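Local coordinates for protein bacilliredoxin BrxA (Bacillus subtilis, PDB 3FHK) that removes bacillithiol from S-bacillithiolated proteins as a dithiol bacilliredoxin, a thioredoxin-superfamily enzyme with a CXC redox motif, at residues Ala26-Leu31 with Asp79-Val84; Leu49-Ser54 with Pro108-Leu113. The protein carries 2 engineered substitutions. One frame throughout, in Å; residues are numbered along the deposited sequence.

Overall arrangement
From the N terminus, helix 2-24 leads into the short edge strand 29-30, and the chain then runs through helix 34-43 into strand 47-53, the central strand of the sheet. Helix 57-73 follows and returns the chain to strand 80-85, which slots between the two earlier strands and closes the loop of contact 1. Contact 2 closes later, when strand 109-114 comes back antiparallel against 49-54. The segments alternate along the sequence, so the two loops cross. Strands 47-53 and 80-85 are neighbours, and Thr83 OG1 bonds to Val51 O between them; together the contacts join four strands of the mixed thioredoxin-like sheet.

Contact 1. Residues Ala26-Leu31 with Asp79-Val84; sequences AGFEEL and DNTVTV
The ring of Phe28 has Thr81 CB over one face, 3.6 Å from the ring centroid and close to its normal, in a CH-pi contact, while Val82 O lies at its edge in the ring plane. With CG anti to the carbonyl carbon (chi1 -68°), the ring turns one face to Thr81 CB; it also packs on Leu49 and Val51 of strand 47-53, the neighbour of 80-85 on its other side, and on Leu23 and Thr68 of flanking helices. With only a methyl group at Phe28, as in an alanine, Thr81 would probably lose its aromatic partner and a gap would open between the sheet and the two helices. Thr81 suits the site because it is two-sided: its CB and CG2 meet the ring, while OG1 gives a weak hydrogen bond to Gly27 O at 3.0 Å. Gly27, at positive phi, ends helix 2-24 as C-prime residue of a Schellman motif. Beyond this turn the chain pairs in parallel with strand 80-85 as an edge strand of the thioredoxin-like sheet. Glu29 N binds Thr81 O, Thr83 N binds Glu29 O at 2.8 Å, and Leu31 N reaches Thr83 O almost straight (173°). On the Val82 face, Leu31 CD1 meets Val82 CG2 at 3.8 Å, and both side chains rest on Phe40. On the other face, Glu30 sends its carboxylate to a salt bridge with Arg20, and Thr83 CG2 packs against Phe28 CB at 4.1 Å.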
loop_
_atom_site.group_PDB
_atom_site.type_symbol
_atom_site.label_atom_id
_atom_site.label_comp_id
_atom_site.label_asym_id
_atom_site.label_seq_id
_atom_site.Cartn_x
_atom_site.Cartn_y
_atom_site.Cartn_z
ATOM N N ALA A 26 25.389 18.930 6.511
ATOM C CA ALA A 26 26.017 19.705 7.571
ATOM C C ALA A 26 27.423 19.176 7.888
ATOM O O ALA A 26 27.989 19.472 8.938
ATOM C CB ALA A 26 25.150 19.698 8.812
ATOM N N GLY A 27 27.989 18.400 6.974
ATOM C CA GLY A 27 29.341 17.914 7.154
ATOM C C GLY A 27 29.464 16.601 7.925
ATOM O O GLY A 27 30.569 16.120 8.105
ATOM N N PHE A 28 28.351 16.021 8.384
ATOM C CA PHE A 28 28.401 14.674 8.979
ATOM C C PHE A 28 28.549 13.624 7.890
ATOM O O PHE A 28 27.715 13.525 6.982
ATOM C CB PHE A 28 27.174 14.350 9.850
ATOM C CG PHE A 28 27.096 15.162 11.104
ATOM C CD1 PHE A 28 26.922 16.543 11.044
ATOM C CD2 PHE A 28 27.202 14.555 12.346
ATOM C CE1 PHE A 28 26.857 17.311 12.201
ATOM C CE2 PHE A 28 27.130 15.310 13.514
ATOM C CZ PHE A 28 26.961 16.691 13.441
ATOM N N GLU A 29 29.629 12.857 7.978
ATOM C CA GLU A 29 29.879 11.777 7.039
ATOM C C GLU A 29 29.025 10.554 7.337
ATOM O O GLU A 29 28.989 10.053 8.467
ATOM C CB GLU A 29 31.352 11.381 7.043
ATOM C CG GLU A 29 31.641 10.180 6.167
ATOM C CD GLU A 29 33.120 9.974 5.944
ATOM O OE1 GLU A 29 33.856 10.983 5.925
ATOM O OE2 GLU A 29 33.545 8.809 5.785
ATOM N N GLU A 30 28.344 10.079 6.303
ATOM C CA GLU A 30 27.548 8.865 6.384
ATOM C C GLU A 30 28.434 7.627 6.395
ATOM O O GLU A 30 29.313 7.483 5.554
ATOM C CB GLU A 30 26.604 8.769 5.187
ATOM C CG GLU A 30 25.240 9.313 5.442
ATOM C CD GLU A 30 24.236 8.852 4.410
ATOM O OE1 GLU A 30 24.453 9.095 3.203
ATOM O OE2 GLU A 30 23.223 8.247 4.816
ATOM N N LEU A 31 28.207 6.739 7.355
ATOM C CA LEU A 31 28.785 5.404 7.277
ATOM C C LEU A 31 27.630 4.441 7.106
ATOM O O LEU A 31 26.867 4.210 8.030
ATOM C CB LEU A 31 29.615 5.089 8.514
ATOM C CG LEU A 31 30.650 6.183 8.809
ATOM C CD1 LEU A 31 31.071 6.147 10.266
ATOM C CD2 LEU A 31 31.861 6.076 7.887
ATOM N N ASP A 79 36.711 17.185 16.072
ATOM C CA ASP A 79 37.463 17.138 14.831
ATOM C C ASP A 79 36.688 16.414 13.725
ATOM O O ASP A 79 36.814 16.754 12.555
ATOM C CB ASP A 79 38.805 16.450 15.075
ATOM C CG ASP A 79 39.587 17.094 16.207
ATOM O OD1 ASP A 79 39.852 18.318 16.133
ATOM O OD2 ASP A 79 39.927 16.380 17.174
ATOM N N ASN A 80 35.909 15.398 14.092
ATOM C CA ASN A 80 35.131 14.637 13.113
ATOM C C ASN A 80 33.659 14.541 13.493
ATOM O O ASN A 80 33.298 14.604 14.675
ATOM C CB ASN A 80 35.688 13.221 12.945
ATOM C CG ASN A 80 37.203 13.193 12.900
ATOM O OD1 ASN A 80 37.810 13.773 12.008
ATOM N ND2 ASN A 80 37.819 12.510 13.865
ATOM N N THR A 81 32.822 14.371 12.477
ATOM C CA THR A 81 31.389 14.189 12.655
ATOM C C THR A 81 30.926 13.123 11.682
ATOM O O THR A 81 31.226 13.172 10.487
ATOM C CB THR A 81 30.618 15.469 12.316
ATOM O OG1 THR A 81 31.040 15.929 11.034
ATOM C CG2 THR A 81 30.875 16.556 13.351
ATOM N N VAL A 82 30.203 12.139 12.189
ATOM C CA VAL A 82 29.777 11.041 11.338
ATOM C C VAL A 82 28.451 10.515 11.847
ATOM O O VAL A 82 28.034 10.795 12.973
ATOM C CB VAL A 82 30.812 9.895 11.305
ATOM C CG1 VAL A 82 32.202 10.437 11.013
ATOM C CG2 VAL A 82 30.800 9.129 12.606
ATOM N N THR A 83 27.766 9.770 11.007
ATOM C CA THR A 83 26.477 9.274 11.412
ATOM C C THR A 83 26.215 7.905 10.830
ATOM O O THR A 83 26.723 7.551 9.763
ATOM C CB THR A 83 25.339 10.261 11.026
ATOM O OG1 THR A 83 24.077 9.666 11.332
ATOM C CG2 THR A 83 25.398 10.622 9.542
ATOM N N VAL A 84 25.443 7.133 11.577
ATOM C CA VAL A 84 24.897 5.888 11.094
ATOM C C VAL A 84 23.399 6.008 11.280
ATOM O O VAL A 84 22.938 6.643 12.231
ATOM C CB VAL A 84 25.435 4.689 11.889
ATOM C CG1 VAL A 84 26.875 4.371 11.471
ATOM C CG2 VAL A 84 25.354 4.978 13.381
#

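Contact 2. Residues Leu49-Ser54 with Pro108-Leu113; sequences LVVVNS and PSMALL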
loop_
_atom_site.group_PDB
_atom_site.type_symbol
_atom_site.label_atom_id
_atom_site.label_comp_id
_atom_site.label_asym_id
_atom_site.label_seq_id
_atom_site.Cartn_x
_atom_site.Cartn_y
_atom_site.Cartn_z
ATOM N N LEU A 49 32.100 13.300 16.976
ATOM C CA LEU A 49 30.687 13.212 17.316
ATOM C C LEU A 49 30.033 12.212 16.380
ATOM O O LEU A 49 30.037 12.384 15.164
ATOM C CB LEU A 49 29.984 14.567 17.207
ATOM C CG LEU A 49 28.490 14.484 17.533
ATOM C CD1 LEU A 49 28.317 14.046 18.968
ATOM C CD2 LEU A 49 27.756 15.817 17.273
ATOM N N VAL A 50 29.498 11.153 16.962
ATOM C CA VAL A 50 28.766 10.157 16.215
ATOM C C VAL A 50 27.298 10.401 16.511
ATOM O O VAL A 50 26.891 10.538 17.675
ATOM C CB VAL A 50 29.161 8.721 16.656
ATOM C CG1 VAL A 50 28.287 7.676 15.963
ATOM C CG2 VAL A 50 30.663 8.458 16.382
ATOM N N VAL A 51 26.500 10.489 15.460
ATOM C CA VAL A 51 25.062 10.580 15.637
ATOM C C VAL A 51 24.421 9.313 15.111
ATOM O O VAL A 51 24.604 8.935 13.952
ATOM C CB VAL A 51 24.459 11.794 14.917
ATOM C CG1 VAL A 51 22.932 11.784 15.045
ATOM C CG2 VAL A 51 25.048 13.081 15.480
ATOM N N VAL A 52 23.700 8.635 15.986
ATOM C CA VAL A 52 22.896 7.511 15.555
ATOM C C VAL A 52 21.529 8.031 15.167
ATOM O O VAL A 52 20.701 8.367 16.025
ATOM C CB VAL A 52 22.781 6.451 16.638
ATOM C CG1 VAL A 52 21.827 5.358 16.181
ATOM C CG2 VAL A 52 24.154 5.886 16.928
ATOM N N ASN A 53 21.317 8.109 13.860
ATOM C CA ASN A 53 20.144 8.745 13.296
ATOM C C ASN A 53 18.952 7.794 13.342
ATOM O O ASN A 53 19.117 6.610 13.637
ATOM C CB ASN A 53 20.448 9.196 11.865
ATOM C CG ASN A 53 19.545 10.326 11.400
ATOM O OD1 ASN A 53 18.696 10.812 12.151
ATOM N ND2 ASN A 53 19.718 10.740 10.150
ATOM N N SER A 54 17.759 8.320 13.069
ATOM C CA SER A 54 16.520 7.549 13.176
ATOM C C SER A 54 15.375 8.287 12.479
ATOM O O SER A 54 15.437 9.496 12.297
ATOM C CB SER A 54 16.169 7.320 14.654
ATOM O OG SER A 54 14.802 6.956 14.821
ATOM N N PRO A 108 17.109 7.889 18.463
ATOM C CA PRO A 108 18.433 8.398 18.107
ATOM C C PRO A 108 19.315 8.394 19.338
ATOM O O PRO A 108 18.811 8.327 20.450
ATOM C CB PRO A 108 18.137 9.851 17.717
ATOM C CG PRO A 108 16.941 10.198 18.570
ATOM C CD PRO A 108 16.103 8.971 18.447
ATOM N N SER A 109 20.621 8.457 19.142
ATOM C CA SER A 109 21.525 8.620 20.268
ATOM C C SER A 109 22.807 9.246 19.740
ATOM O O SER A 109 22.988 9.361 18.529
ATOM C CB SER A 109 21.761 7.279 20.987
ATOM O OG SER A 109 22.308 6.300 20.113
ATOM N N MET A 110 23.689 9.668 20.633
ATOM C CA MET A 110 24.915 10.332 20.204
ATOM C C MET A 110 26.105 9.897 21.063
ATOM O O MET A 110 25.970 9.691 22.265
ATOM C CB MET A 110 24.737 11.847 20.259
ATOM C CG MET A 110 23.660 12.394 19.313
ATOM S SD MET A 110 23.458 14.194 19.407
ATOM C CE MET A 110 22.088 14.296 20.546
ATOM N N ALA A 111 27.267 9.736 20.438
ATOM C CA ALA A 111 28.487 9.517 21.188
ATOM C C ALA A 111 29.584 10.489 20.788
ATOM O O ALA A 111 29.803 10.746 19.600
ATOM C CB ALA A 111 28.977 8.066 21.044
ATOM N N LEU A 112 30.247 11.035 21.806
ATOM C CA LEU A 112 31.491 11.769 21.653
ATOM C C LEU A 112 32.637 10.777 21.875
ATOM O O LEU A 112 32.730 10.148 22.940
ATOM C CB LEU A 112 31.576 12.889 22.692
ATOM C CG LEU A 112 32.157 14.251 22.284
ATOM C CD1 LEU A 112 32.857 14.923 23.459
ATOM C CD2 LEU A 112 33.102 14.150 21.098
ATOM N N LEU A 113 33.492 10.630 20.866
ATOM C CA LEU A 113 34.653 9.738 20.943
ATOM C C LEU A 113 35.951 10.504 21.117
ATOM O O LEU A 113 36.084 11.634 20.659
ATOM C CB LEU A 113 34.795 8.949 19.645
ATOM C CG LEU A 113 33.938 7.718 19.370
ATOM C CD1 LEU A 113 32.630 7.751 20.131
ATOM C CD2 LEU A 113 33.709 7.617 17.873
#
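Val50 N donates to Ala111 O at 2.7 Å, a nearly linear bond (177°), and Ala111 N returns one to Val50 O, so this is a hydrogen-bonded antiparallel pair. Val52 and Ser109 repeat the pattern, with Val52 N to Ser109 O at 2.7 Å and Ser109 N on a lone pair of Val52 O. Between these pairs stands the non-hydrogen-bonded pair Val51 and Met110, whose side chains lie side by side and point the same way, Val51 CG2 being 4.1 Å from Met110 CG. Met110 has a flexible chain that bends at its thioether (chi3 -96°) and reaches Ile135 and Leu139 of helix 132-146, while the branched Val51 packs on Ala67 of helix 57-73 and on Phe28. On the other face, small Ala111 sets its CB 4.4 Å from Val50 CB. Val50 CG2 and Leu113 CD2 approach to 3.5 Å, tighter than usual for methyl groups. Ser109 OG, held in place by its bond to Ser106 O, lies 3.5 Å from Val52 CB, a small polar group tucked against an aliphatic one. At the active-site end, Pro108, which follows a cis peptide bond, brings its CB to 3.4 Å from Val52 O and packs against Cys58, while Ser54 OG bonds to the backbone N of Cys56. A cis-proline just ahead of the strand antiparallel to the central one, set against the active-site cysteines, is a hallmark of thioredoxin-fold oxidoreductases; here those cysteines form a CXC motif in place of the usual CXXC.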